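Putative cytochrome P450 120 (Synechocystis sp., PDB 2VE3) is a haem-containing cytochrome P450 that binds retinoic acid and probably acts as a monooxygenase. Local coordinates at residues F29-F35 against F47-F52; F58-A62 against S347-A351; H350-Y356 against N376-V382. One frame throughout, in Å; residues are numbered along the deposited sequence.

All three contacts lie in the cytochrome P450 fold and form a chain, 1 touching 2 and 2 touching 3. Interactions 1 and 2, centres about 15 Å apart, reach the same mixed sheet, where strands 47-51 and 54-59 are antiparallel neighbours; Phe-58 of interaction 2 packs on Phe-35, Thr-49 and Leu-51. Interactions 2 and 3, centres about 8 Å apart, share His-350 and Ala-351. Interactions 1 and 3 do not touch; their centres are about 22 Å apart. Along the chain, interaction 1 closes before 58-62 begins, whereas 347-351 runs into interaction 3. Phe-29 and Phe-58 belong to the retinoic acid pocket; interaction 3 brings the Val-382 side chain about 7 Å from the haem.

Interaction 1 of 3, residues F29-F35 against F47-F52; sequences FLNDGDF and FKTRLF. With REA (retinoic acid), chain D.
Helix 26-31 ends beside strand 47-51, with Phe-29 and Leu-51 as the nearest backbone pair, their CA atoms 7.7 Å apart. No polar bond joins 29-35 to 47-52; the contact is a row of apolar side chains. Leu-51 meets Phe-29 with both methyls: CD2 touches Phe-29 CB at 3.6 Å, while CD1 sits over one face of the ring, 4.1 Å from its centroid and 19° off the normal, a CH-pi contact. Phe-29 carries CG anti to its own N (chi1 -176°), which lays the ring across the end of Leu-51 at about a right angle. The far edge of the same ring meets the ligand, with CE1 3.3 Å from carboxylate atom O2 of retinoic acid. Phe-52 comes in beside it, CE2 lying 4.0 Å from Phe-29 CD2, and at its own edge it receives Leu-30 CD2. At the other end, Phe-35 points its CZ at the strand: Thr-49 OG1 lies at the ring edge, 3.8 Å from CZ, though this hydroxyl is hydrogen-bonded to Glu-25. Phe-35 CE2 approaches the edge of Phe-47 at CE1, 4.1 Å away, and Phe-29 CB stands over one face of Phe-35. With an alanine in place of Phe-29, the ring that Leu-51 CD1 covers would be gone, and a gap would probably open between Leu-51, Phe-52 and the carboxylate end of retinoic acid. Phe-58 of the adjoining strand packs against Phe-29, and Gln-345 NE2 is hydrogen-bonded to the ligand. The arrangement is an aromatic-rich packing of a short N-terminal helix on the edge strand of the P450 beta domain, here forming a wall of the retinoic acid pocket.

Interaction 2 of 3, residues F58-A62 against S347-A351; sequences FISGA and SQTHA
The exit from strand 54-59 into helix 62-68 meets the short helix 346-349 that follows strand 341-345, the parallel neighbour of 54-59 in the sheet. Gly-61, the N-cap residue of helix 62-68, and Thr-349 have the nearest CA atoms, 4.3 Å apart. The hydroxyl of Thr-349 accepts a nearly straight bond from Gly-61 N, 2.8 Å to OG1 at 167°. With chi1 at -54°, OG1 stands beside the backbone N of Thr-349 and CG2 beside its carbonyl carbon, and this places the methyl 3.6 Å from Gly-61 CA. OG1 is also hydrogen-bonded to the carbonyl of Gln-345, so one hydroxyl ties the turn to the end of strand 341-345. The Gly-61 backbone is one that a CB would crowd against the preceding carbonyl.

Gln-348 reaches out extended and gives a bent bond, 3.2 Å from NE2 to Ser-60 OG, with the hydroxyl 23° out of the amide plane. Its CB presses on Ser-60 CB at 3.5 Å. A water 2.8 Å from Ser-60 OG is more weakly held by Gln-348 O. Gln-348 OE1, buried here without a polar partner, lies 4.2 Å from CD1 at the ring edge of Phe-58, a residue of the retinoic acid pocket. In the P450 sheet, the strand-to-helix link after one strand is thus tied to the short helix after its parallel neighbour.

Interaction 3 of 3, residues H350-Y356 against N376-V382; sequences HADPDLY and NPPFAHV
Leu-355 and Ala-380 form the close-packed middle of this contact, Leu-355 CG lying 3.6 Å from Ala-380 CB. Leu-355 CD1 also lies 3.8 Å from Pro-377 CG. Beside this core Tyr-356 OH donates to Ala-380 O over 2.7 Å, arriving from above the carbonyl plane, 56° out of it. His-350 uses the edge of its ring: Val-382 N donates to NE2 at 2.9 Å, lying in the ring plane. The rings of His-350 and His-381 have planes 9° from parallel but are laterally displaced, with centroids 5.2 Å apart. Asn-376 belongs to the tight part too, its ND2 making a nearly straight bond to Leu-355 O, 3.0 Å at 173°, with the acceptor in the amide plane.

The looser side is the edge bridged by a water, which donates to Tyr-356 OH and accepts from Asn-376 ND2, and the exposed Asp-354, whose side chain leads away from 376-382. Asp-352 OD2 takes Leu-355 N at 2.9 Å, an Asx motif within 350-356.

Around these two segments of one long loop, Pro-377 and Val-382 touch helix 62-68, whose Asn-65 is hydrogen-bonded to Phe-379 O, while Tyr-356 and His-381 rest on helix 302-314, whose Arg-313 is hydrogen-bonded to His-350 O; the loop thus touches both helices, after helix 346-349 and before helix 394-411.

Interaction 1 of 3, residues F29-F35 against F47-F52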
loop_
_atom_site.group_PDB
_atom_site.type_symbol
_atom_site.label_atom_id
_atom_site.label_comp_id
_atom_site.label_asym_id
_atom_site.label_seq_id
_atom_site.Cartn_x
_atom_site.Cartn_y
_atom_site.Cartn_z
ATOM N N PHE A 29 -10.738 10.573 -12.802
ATOM C CA PHE A 29 -10.180 9.618 -11.841
ATOM C C PHE A 29 -8.666 9.416 -12.008
ATOM O O PHE A 29 -7.914 9.478 -11.031
ATOM C CB PHE A 29 -10.915 8.281 -11.989
ATOM C CG PHE A 29 -10.493 7.237 -11.000
ATOM C CD1 PHE A 29 -10.896 7.317 -9.668
ATOM C CD2 PHE A 29 -9.706 6.167 -11.404
ATOM C CE1 PHE A 29 -10.514 6.348 -8.745
ATOM C CE2 PHE A 29 -9.321 5.186 -10.489
ATOM C CZ PHE A 29 -9.725 5.277 -9.154
ATOM N N LEU A 30 -8.218 9.196 -13.244
ATOM C CA LEU A 30 -6.808 8.902 -13.488
ATOM C C LEU A 30 -5.881 10.123 -13.417
ATOM O O LEU A 30 -4.685 9.977 -13.165
ATOM C CB LEU A 30 -6.626 8.152 -14.811
ATOM C CG LEU A 30 -7.197 6.735 -14.908
ATOM C CD1 LEU A 30 -7.045 6.220 -16.336
ATOM C CD2 LEU A 30 -6.519 5.798 -13.904
ATOM N N ASN A 31 -6.438 11.320 -13.596
ATOM C CA ASN A 31 -5.630 12.515 -13.735
ATOM C C ASN A 31 -5.825 13.631 -12.701
ATOM O O ASN A 31 -4.888 14.398 -12.431
ATOM C CB ASN A 31 -5.790 13.051 -15.154
ATOM C CG ASN A 31 -5.133 12.146 -16.181
ATOM O OD1 ASN A 31 -3.926 12.190 -16.362
ATOM N ND2 ASN A 31 -5.922 11.302 -16.827
ATOM N N ASP A 32 -7.023 13.725 -12.134
ATOM C CA ASP A 32 -7.340 14.778 -11.166
ATOM C C ASP A 32 -7.080 14.345 -9.716
ATOM O O ASP A 32 -7.615 13.328 -9.242
ATOM C CB ASP A 32 -8.800 15.238 -11.316
ATOM C CG ASP A 32 -9.131 15.775 -12.716
ATOM O OD1 ASP A 32 -8.310 15.637 -13.656
ATOM O OD2 ASP A 32 -10.240 16.339 -12.877
ATOM N N GLY A 33 -6.269 15.129 -9.004
ATOM C CA GLY A 33 -6.044 14.896 -7.568
ATOM C C GLY A 33 -7.270 15.308 -6.770
ATOM O O GLY A 33 -7.303 15.192 -5.547
ATOM N N ASP A 34 -8.290 15.738 -7.505
ATOM C CA ASP A 34 -9.436 16.478 -7.009
ATOM C C ASP A 34 -10.701 15.615 -6.963
ATOM O O ASP A 34 -11.736 16.032 -6.430
ATOM C CB ASP A 34 -9.665 17.640 -7.986
ATOM C CG ASP A 34 -10.480 18.756 -7.389
ATOM O OD1 ASP A 34 -10.254 19.085 -6.198
ATOM O OD2 ASP A 34 -11.342 19.309 -8.117
ATOM N N PHE A 35 -10.599 14.406 -7.513
ATOM C CA PHE A 35 -11.766 13.613 -7.901
ATOM C C PHE A 35 -12.829 13.439 -6.817
ATOM O O PHE A 35 -13.978 13.820 -7.015
ATOM C CB PHE A 35 -11.337 12.257 -8.485
ATOM C CG PHE A 35 -12.466 11.483 -9.112
ATOM C CD1 PHE A 35 -12.815 11.694 -10.439
ATOM C CD2 PHE A 35 -13.189 10.554 -8.369
ATOM C CE1 PHE A 35 -13.854 10.986 -11.016
ATOM C CE2 PHE A 35 -14.232 9.855 -8.949
ATOM C CZ PHE A 35 -14.563 10.078 -10.279
ATOM N N PHE A 47 -21.830 9.473 -3.623
ATOM C CA PHE A 47 -21.963 9.862 -5.022
ATOM C C PHE A 47 -21.729 8.715 -6.009
ATOM O O PHE A 47 -21.098 7.715 -5.660
ATOM C CB PHE A 47 -21.131 11.127 -5.353
ATOM C CG PHE A 47 -19.628 10.901 -5.455
ATOM C CD1 PHE A 47 -19.056 10.392 -6.631
ATOM C CD2 PHE A 47 -18.782 11.237 -4.389
ATOM C CE1 PHE A 47 -17.678 10.196 -6.735
ATOM C CE2 PHE A 47 -17.393 11.045 -4.480
ATOM C CZ PHE A 47 -16.839 10.529 -5.655
ATOM N N LYS A 48 -22.271 8.859 -7.220
ATOM C CA LYS A 48 -22.042 7.898 -8.293
ATOM C C LYS A 48 -21.234 8.482 -9.465
ATOM O O LYS A 48 -21.242 9.695 -9.742
ATOM C CB LYS A 48 -23.359 7.281 -8.787
ATOM C CG LYS A 48 -24.180 8.198 -9.684
ATOM C CD LYS A 48 -25.497 7.561 -10.076
ATOM C CE LYS A 48 -26.422 8.593 -10.692
ATOM N NZ LYS A 48 -25.911 8.971 -12.026
ATOM N N THR A 49 -20.522 7.596 -10.146
ATOM C CA THR A 49 -19.762 7.961 -11.319
ATOM C C THR A 49 -19.703 6.735 -12.220
ATOM O O THR A 49 -20.349 5.723 -11.945
ATOM C CB THR A 49 -18.347 8.471 -10.926
ATOM O OG1 THR A 49 -17.607 8.826 -12.100
ATOM C CG2 THR A 49 -17.583 7.428 -10.139
ATOM N N ARG A 50 -18.939 6.833 -13.300
ATOM C CA ARG A 50 -18.692 5.681 -14.149
ATOM C C ARG A 50 -17.202 5.610 -14.422
ATOM O O ARG A 50 -16.580 6.594 -14.803
ATOM C CB ARG A 50 -19.512 5.768 -15.432
ATOM C CG ARG A 50 -19.127 4.769 -16.533
ATOM C CD ARG A 50 -20.007 4.987 -17.738
ATOM N NE ARG A 50 -21.380 4.563 -17.476
ATOM C CZ ARG A 50 -22.466 5.156 -17.971
ATOM N NH1 ARG A 50 -22.356 6.224 -18.747
ATOM N NH2 ARG A 50 -23.669 4.687 -17.667
ATOM N N LEU A 51 -16.626 4.445 -14.170
ATOM C CA LEU A 51 -15.194 4.267 -14.337
ATOM C C LEU A 51 -14.933 2.936 -15.023
ATOM O O LEU A 51 -15.494 1.924 -14.634
ATOM C CB LEU A 51 -14.469 4.341 -12.985
ATOM C CG LEU A 51 -14.690 5.565 -12.074
ATOM C CD1 LEU A 51 -14.094 5.293 -10.687
ATOM C CD2 LEU A 51 -14.126 6.838 -12.661
ATOM N N PHE A 52 -14.105 2.970 -16.067
ATOM C CA PHE A 52 -13.690 1.775 -16.828
ATOM C C PHE A 52 -14.894 0.914 -17.215
ATOM O O PHE A 52 -14.864 -0.308 -17.059
ATOM C CB PHE A 52 -12.698 0.926 -16.023
ATOM C CG PHE A 52 -11.529 1.695 -15.466
ATOM C CD1 PHE A 52 -10.346 1.803 -16.188
ATOM C CD2 PHE A 52 -11.606 2.284 -14.207
ATOM C CE1 PHE A 52 -9.266 2.500 -15.675
ATOM C CE2 PHE A 52 -10.530 2.976 -13.675
ATOM C CZ PHE A 52 -9.357 3.091 -14.414
HETATM C C1 REA D . -2.471 -3.427 -2.933
HETATM C C2 REA D . -2.326 -4.942 -3.040
HETATM C C3 REA D . -3.604 -5.553 -3.618
HETATM C C4 REA D . -3.783 -5.113 -5.068
HETATM C C5 REA D . -3.516 -3.636 -5.276
HETATM C C6 REA D . -2.898 -2.851 -4.295
HETATM C C7 REA D . -2.650 -1.436 -4.600
HETATM C C8 REA D . -3.751 -0.475 -4.531
HETATM C C9 REA D . -3.506 0.908 -4.991
HETATM C C10 REA D . -4.685 1.672 -5.335
HETATM C C11 REA D . -4.918 3.047 -4.928
HETATM C C12 REA D . -6.330 3.414 -5.026
HETATM C C13 REA D . -6.791 4.653 -5.651
HETATM C C14 REA D . -8.178 4.871 -5.527
HETATM C C15 REA D . -8.815 6.174 -5.521
HETATM C C16 REA D . -3.556 -3.074 -1.898
HETATM C C17 REA D . -1.116 -2.884 -2.481
HETATM C C18 REA D . -3.919 -3.038 -6.601
HETATM C C19 REA D . -2.123 1.495 -5.148
HETATM C C20 REA D . -5.844 5.577 -6.372
HETATM O O1 REA D . -8.139 7.216 -5.559
HETATM O O2 REA D . -10.052 6.255 -5.479
#

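Interaction 2 of 3, residues F58-A62 against S347-A351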
loop_
_atom_site.group_PDB
_atom_site.type_symbol
_atom_site.label_atom_id
_atom_site.label_comp_id
_atom_site.label_asym_id
_atom_site.label_seq_id
_atom_site.Cartn_x
_atom_site.Cartn_y
_atom_site.Cartn_z
ATOM N N PHE A 58 -19.158 5.932 -4.755
ATOM C CA PHE A 58 -18.104 6.241 -3.790
ATOM C C PHE A 58 -18.705 6.561 -2.409
ATOM O O PHE A 58 -19.576 7.426 -2.278
ATOM C CB PHE A 58 -17.274 7.431 -4.272
ATOM C CG PHE A 58 -16.198 7.085 -5.294
ATOM C CD1 PHE A 58 -14.880 7.475 -5.079
ATOM C CD2 PHE A 58 -16.506 6.416 -6.478
ATOM C CE1 PHE A 58 -13.878 7.185 -6.013
ATOM C CE2 PHE A 58 -15.514 6.128 -7.414
ATOM C CZ PHE A 58 -14.203 6.516 -7.181
ATOM N N ILE A 59 -18.212 5.861 -1.392
ATOM C CA ILE A 59 -18.602 6.065 0.002
ATOM C C ILE A 59 -17.352 6.253 0.864
ATOM O O ILE A 59 -16.238 5.889 0.439
ATOM C CB ILE A 59 -19.408 4.860 0.551
ATOM C CG1 ILE A 59 -18.561 3.565 0.526
ATOM C CG2 ILE A 59 -20.727 4.722 -0.196
ATOM C CD1 ILE A 59 -19.199 2.349 1.199
ATOM N N SER A 60 -17.537 6.824 2.058
ATOM C CA SER A 60 -16.456 6.952 3.066
ATOM C C SER A 60 -16.968 7.167 4.508
ATOM O O SER A 60 -18.159 7.349 4.743
ATOM C CB SER A 60 -15.473 8.064 2.676
ATOM O OG SER A 60 -16.105 9.326 2.720
ATOM N N GLY A 61 -16.054 7.148 5.474
ATOM C CA GLY A 61 -16.434 7.302 6.869
ATOM C C GLY A 61 -16.692 5.975 7.546
ATOM O O GLY A 61 -16.884 4.953 6.881
ATOM N N ALA A 62 -16.706 6.004 8.882
ATOM C CA ALA A 62 -16.826 4.799 9.704
ATOM C C ALA A 62 -18.042 3.928 9.338
ATOM O O ALA A 62 -17.931 2.712 9.181
ATOM C CB ALA A 62 -16.853 5.174 11.185
ATOM N N SER A 347 -8.784 7.691 1.871
ATOM C CA SER A 347 -8.390 9.096 1.890
ATOM C C SER A 347 -9.513 10.005 2.415
ATOM O O SER A 347 -9.251 10.912 3.190
ATOM C CB SER A 347 -7.933 9.528 0.493
ATOM O OG SER A 347 -8.876 9.116 -0.493
ATOM N N GLN A 348 -10.752 9.772 1.986
ATOM C CA GLN A 348 -11.886 10.568 2.475
ATOM C C GLN A 348 -12.192 10.300 3.963
ATOM O O GLN A 348 -12.403 11.246 4.738
ATOM C CB GLN A 348 -13.143 10.381 1.602
ATOM C CG GLN A 348 -12.963 10.754 0.137
ATOM C CD GLN A 348 -14.130 10.333 -0.779
ATOM O OE1 GLN A 348 -13.937 10.144 -1.978
ATOM N NE2 GLN A 348 -15.333 10.194 -0.218
ATOM N N THR A 349 -12.200 9.028 4.361
ATOM C CA THR A 349 -12.467 8.655 5.755
ATOM C C THR A 349 -11.476 9.326 6.695
ATOM O O THR A 349 -11.860 9.827 7.754
ATOM C CB THR A 349 -12.439 7.123 5.970
ATOM O OG1 THR A 349 -13.326 6.487 5.048
ATOM C CG2 THR A 349 -12.873 6.754 7.391
ATOM N N HIS A 350 -10.208 9.351 6.287
ATOM C CA HIS A 350 -9.129 9.898 7.112
ATOM C C HIS A 350 -9.075 11.420 7.127
ATOM O O HIS A 350 -8.319 12.003 7.897
ATOM C CB HIS A 350 -7.786 9.322 6.665
ATOM C CG HIS A 350 -7.606 7.875 7.013
ATOM N ND1 HIS A 350 -6.408 7.218 6.853
ATOM C CD2 HIS A 350 -8.473 6.958 7.500
ATOM C CE1 HIS A 350 -6.545 5.959 7.226
ATOM N NE2 HIS A 350 -7.788 5.774 7.618
ATOM N N ALA A 351 -9.883 12.046 6.280
ATOM C CA ALA A 351 -10.016 13.503 6.257
ATOM C C ALA A 351 -11.324 13.968 6.895
ATOM O O ALA A 351 -11.617 15.164 6.904
ATOM C CB ALA A 351 -9.899 14.034 4.810
HETATM O O HOH W 1 -15.701 10.687 5.143
#

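Interaction 3 of 3, residues H350-Y356 against N376-V382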
loop_
_atom_site.group_PDB
_atom_site.type_symbol
_atom_site.label_atom_id
_atom_site.label_comp_id
_atom_site.label_asym_id
_atom_site.label_seq_id
_atom_site.Cartn_x
_atom_site.Cartn_y
_atom_site.Cartn_z
ATOM N N HIS A 350 -10.208 9.351 6.287
ATOM C CA HIS A 350 -9.129 9.898 7.112
ATOM C C HIS A 350 -9.075 11.420 7.127
ATOM O O HIS A 350 -8.319 12.003 7.897
ATOM C CB HIS A 350 -7.786 9.322 6.665
ATOM C CG HIS A 350 -7.606 7.875 7.013
ATOM N ND1 HIS A 350 -6.408 7.218 6.853
ATOM C CD2 HIS A 350 -8.473 6.958 7.500
ATOM C CE1 HIS A 350 -6.545 5.959 7.226
ATOM N NE2 HIS A 350 -7.788 5.774 7.618
ATOM N N ALA A 351 -9.883 12.046 6.280
ATOM C CA ALA A 351 -10.016 13.503 6.257
ATOM C C ALA A 351 -11.324 13.968 6.895
ATOM O O ALA A 351 -11.617 15.164 6.904
ATOM C CB ALA A 351 -9.899 14.034 4.810
ATOM N N ASP A 352 -12.107 13.037 7.437
ATOM C CA ASP A 352 -13.363 13.389 8.112
ATOM C C ASP A 352 -13.088 14.190 9.383
ATOM O O ASP A 352 -12.386 13.718 10.257
ATOM C CB ASP A 352 -14.186 12.141 8.431
ATOM C CG ASP A 352 -15.517 12.470 9.092
ATOM O OD1 ASP A 352 -16.378 13.130 8.464
ATOM O OD2 ASP A 352 -15.706 12.060 10.251
ATOM N N PRO A 353 -13.622 15.428 9.473
ATOM C CA PRO A 353 -13.346 16.266 10.655
ATOM C C PRO A 353 -14.020 15.816 11.950
ATOM O O PRO A 353 -13.568 16.195 13.026
ATOM C CB PRO A 353 -13.814 17.660 10.229
ATOM C CG PRO A 353 -14.825 17.425 9.149
ATOM C CD PRO A 353 -14.450 16.131 8.469
ATOM N N ASP A 354 -15.073 15.007 11.845
ATOM C CA ASP A 354 -15.714 14.394 13.016
ATOM C C ASP A 354 -14.845 13.290 13.594
ATOM O O ASP A 354 -14.699 13.162 14.816
ATOM C CB ASP A 354 -17.078 13.800 12.642
ATOM C CG ASP A 354 -18.062 14.836 12.135
ATOM O OD1 ASP A 354 -17.926 16.023 12.487
ATOM O OD2 ASP A 354 -18.989 14.454 11.390
ATOM N N LEU A 355 -14.292 12.474 12.701
ATOM C CA LEU A 355 -13.303 11.463 13.053
ATOM C C LEU A 355 -11.952 12.060 13.453
ATOM O O LEU A 355 -11.318 11.613 14.408
ATOM C CB LEU A 355 -13.122 10.523 11.852
ATOM C CG LEU A 355 -13.635 9.078 11.883
ATOM C CD1 LEU A 355 -14.799 8.862 12.863
ATOM C CD2 LEU A 355 -13.971 8.576 10.464
ATOM N N TYR A 356 -11.513 13.069 12.710
ATOM C CA TYR A 356 -10.195 13.671 12.902
ATOM C C TYR A 356 -10.285 15.192 12.998
ATOM O O TYR A 356 -10.147 15.885 11.993
ATOM C CB TYR A 356 -9.233 13.226 11.779
ATOM C CG TYR A 356 -9.103 11.727 11.714
ATOM C CD1 TYR A 356 -8.408 11.025 12.709
ATOM C CD2 TYR A 356 -9.734 10.998 10.708
ATOM C CE1 TYR A 356 -8.311 9.647 12.673
ATOM C CE2 TYR A 356 -9.651 9.612 10.662
ATOM C CZ TYR A 356 -8.933 8.949 11.640
ATOM O OH TYR A 356 -8.829 7.597 11.602
ATOM N N ASN A 376 -12.969 6.456 18.894
ATOM C CA ASN A 376 -13.731 6.681 17.660
ATOM C C ASN A 376 -14.572 5.424 17.370
ATOM O O ASN A 376 -14.298 4.355 17.934
ATOM C CB ASN A 376 -12.782 6.977 16.470
ATOM C CG ASN A 376 -12.700 8.472 16.112
ATOM O OD1 ASN A 376 -13.597 9.256 16.419
ATOM N ND2 ASN A 376 -11.619 8.858 15.436
ATOM N N PRO A 377 -15.605 5.541 16.511
ATOM C CA PRO A 377 -16.299 4.328 16.060
ATOM C C PRO A 377 -15.356 3.336 15.364
ATOM O O PRO A 377 -14.259 3.719 14.954
ATOM C CB PRO A 377 -17.349 4.862 15.073
ATOM C CG PRO A 377 -16.905 6.241 14.723
ATOM C CD PRO A 377 -16.215 6.758 15.949
ATOM N N PRO A 378 -15.743 2.050 15.290
ATOM C CA PRO A 378 -14.974 1.102 14.480
ATOM C C PRO A 378 -14.851 1.550 13.027
ATOM O O PRO A 378 -15.748 2.216 12.511
ATOM C CB PRO A 378 -15.807 -0.184 14.558
ATOM C CG PRO A 378 -16.548 -0.067 15.861
ATOM C CD PRO A 378 -16.864 1.396 15.999
ATOM N N PHE A 379 -13.737 1.198 12.389
ATOM C CA PHE A 379 -13.523 1.443 10.938
ATOM C C PHE A 379 -13.291 2.911 10.587
ATOM O O PHE A 379 -13.595 3.360 9.475
ATOM C CB PHE A 379 -14.651 0.833 10.084
ATOM C CG PHE A 379 -14.813 -0.657 10.260
ATOM C CD1 PHE A 379 -13.824 -1.537 9.822
ATOM C CD2 PHE A 379 -15.953 -1.179 10.867
ATOM C CE1 PHE A 379 -13.966 -2.922 9.984
ATOM C CE2 PHE A 379 -16.114 -2.573 11.031
ATOM C CZ PHE A 379 -15.114 -3.436 10.588
ATOM N N ALA A 380 -12.709 3.627 11.545
ATOM C CA ALA A 380 -12.416 5.048 11.431
ATOM C C ALA A 380 -10.979 5.296 10.914
ATOM O O ALA A 380 -10.696 6.286 10.222
ATOM C CB ALA A 380 -12.629 5.707 12.797
ATOM N N HIS A 381 -10.082 4.384 11.274
ATOM C CA HIS A 381 -8.702 4.378 10.828
ATOM C C HIS A 381 -8.571 3.075 10.036
ATOM O O HIS A 381 -8.534 1.984 10.603
ATOM C CB HIS A 381 -7.791 4.411 12.053
ATOM C CG HIS A 381 -6.325 4.469 11.746
ATOM N ND1 HIS A 381 -5.714 5.584 11.216
ATOM C CD2 HIS A 381 -5.339 3.568 11.954
ATOM C CE1 HIS A 381 -4.423 5.354 11.076
ATOM N NE2 HIS A 381 -4.168 4.141 11.523
ATOM N N VAL A 382 -8.566 3.198 8.711
ATOM C CA VAL A 382 -8.532 2.043 7.822
ATOM C C VAL A 382 -7.447 2.101 6.721
ATOM O O VAL A 382 -7.757 1.886 5.543
ATOM C CB VAL A 382 -9.923 1.770 7.195
ATOM C CG1 VAL A 382 -10.905 1.245 8.263
ATOM C CG2 VAL A 382 -10.477 3.013 6.454
HETATM O O HOH W 2 -9.391 6.722 14.372
#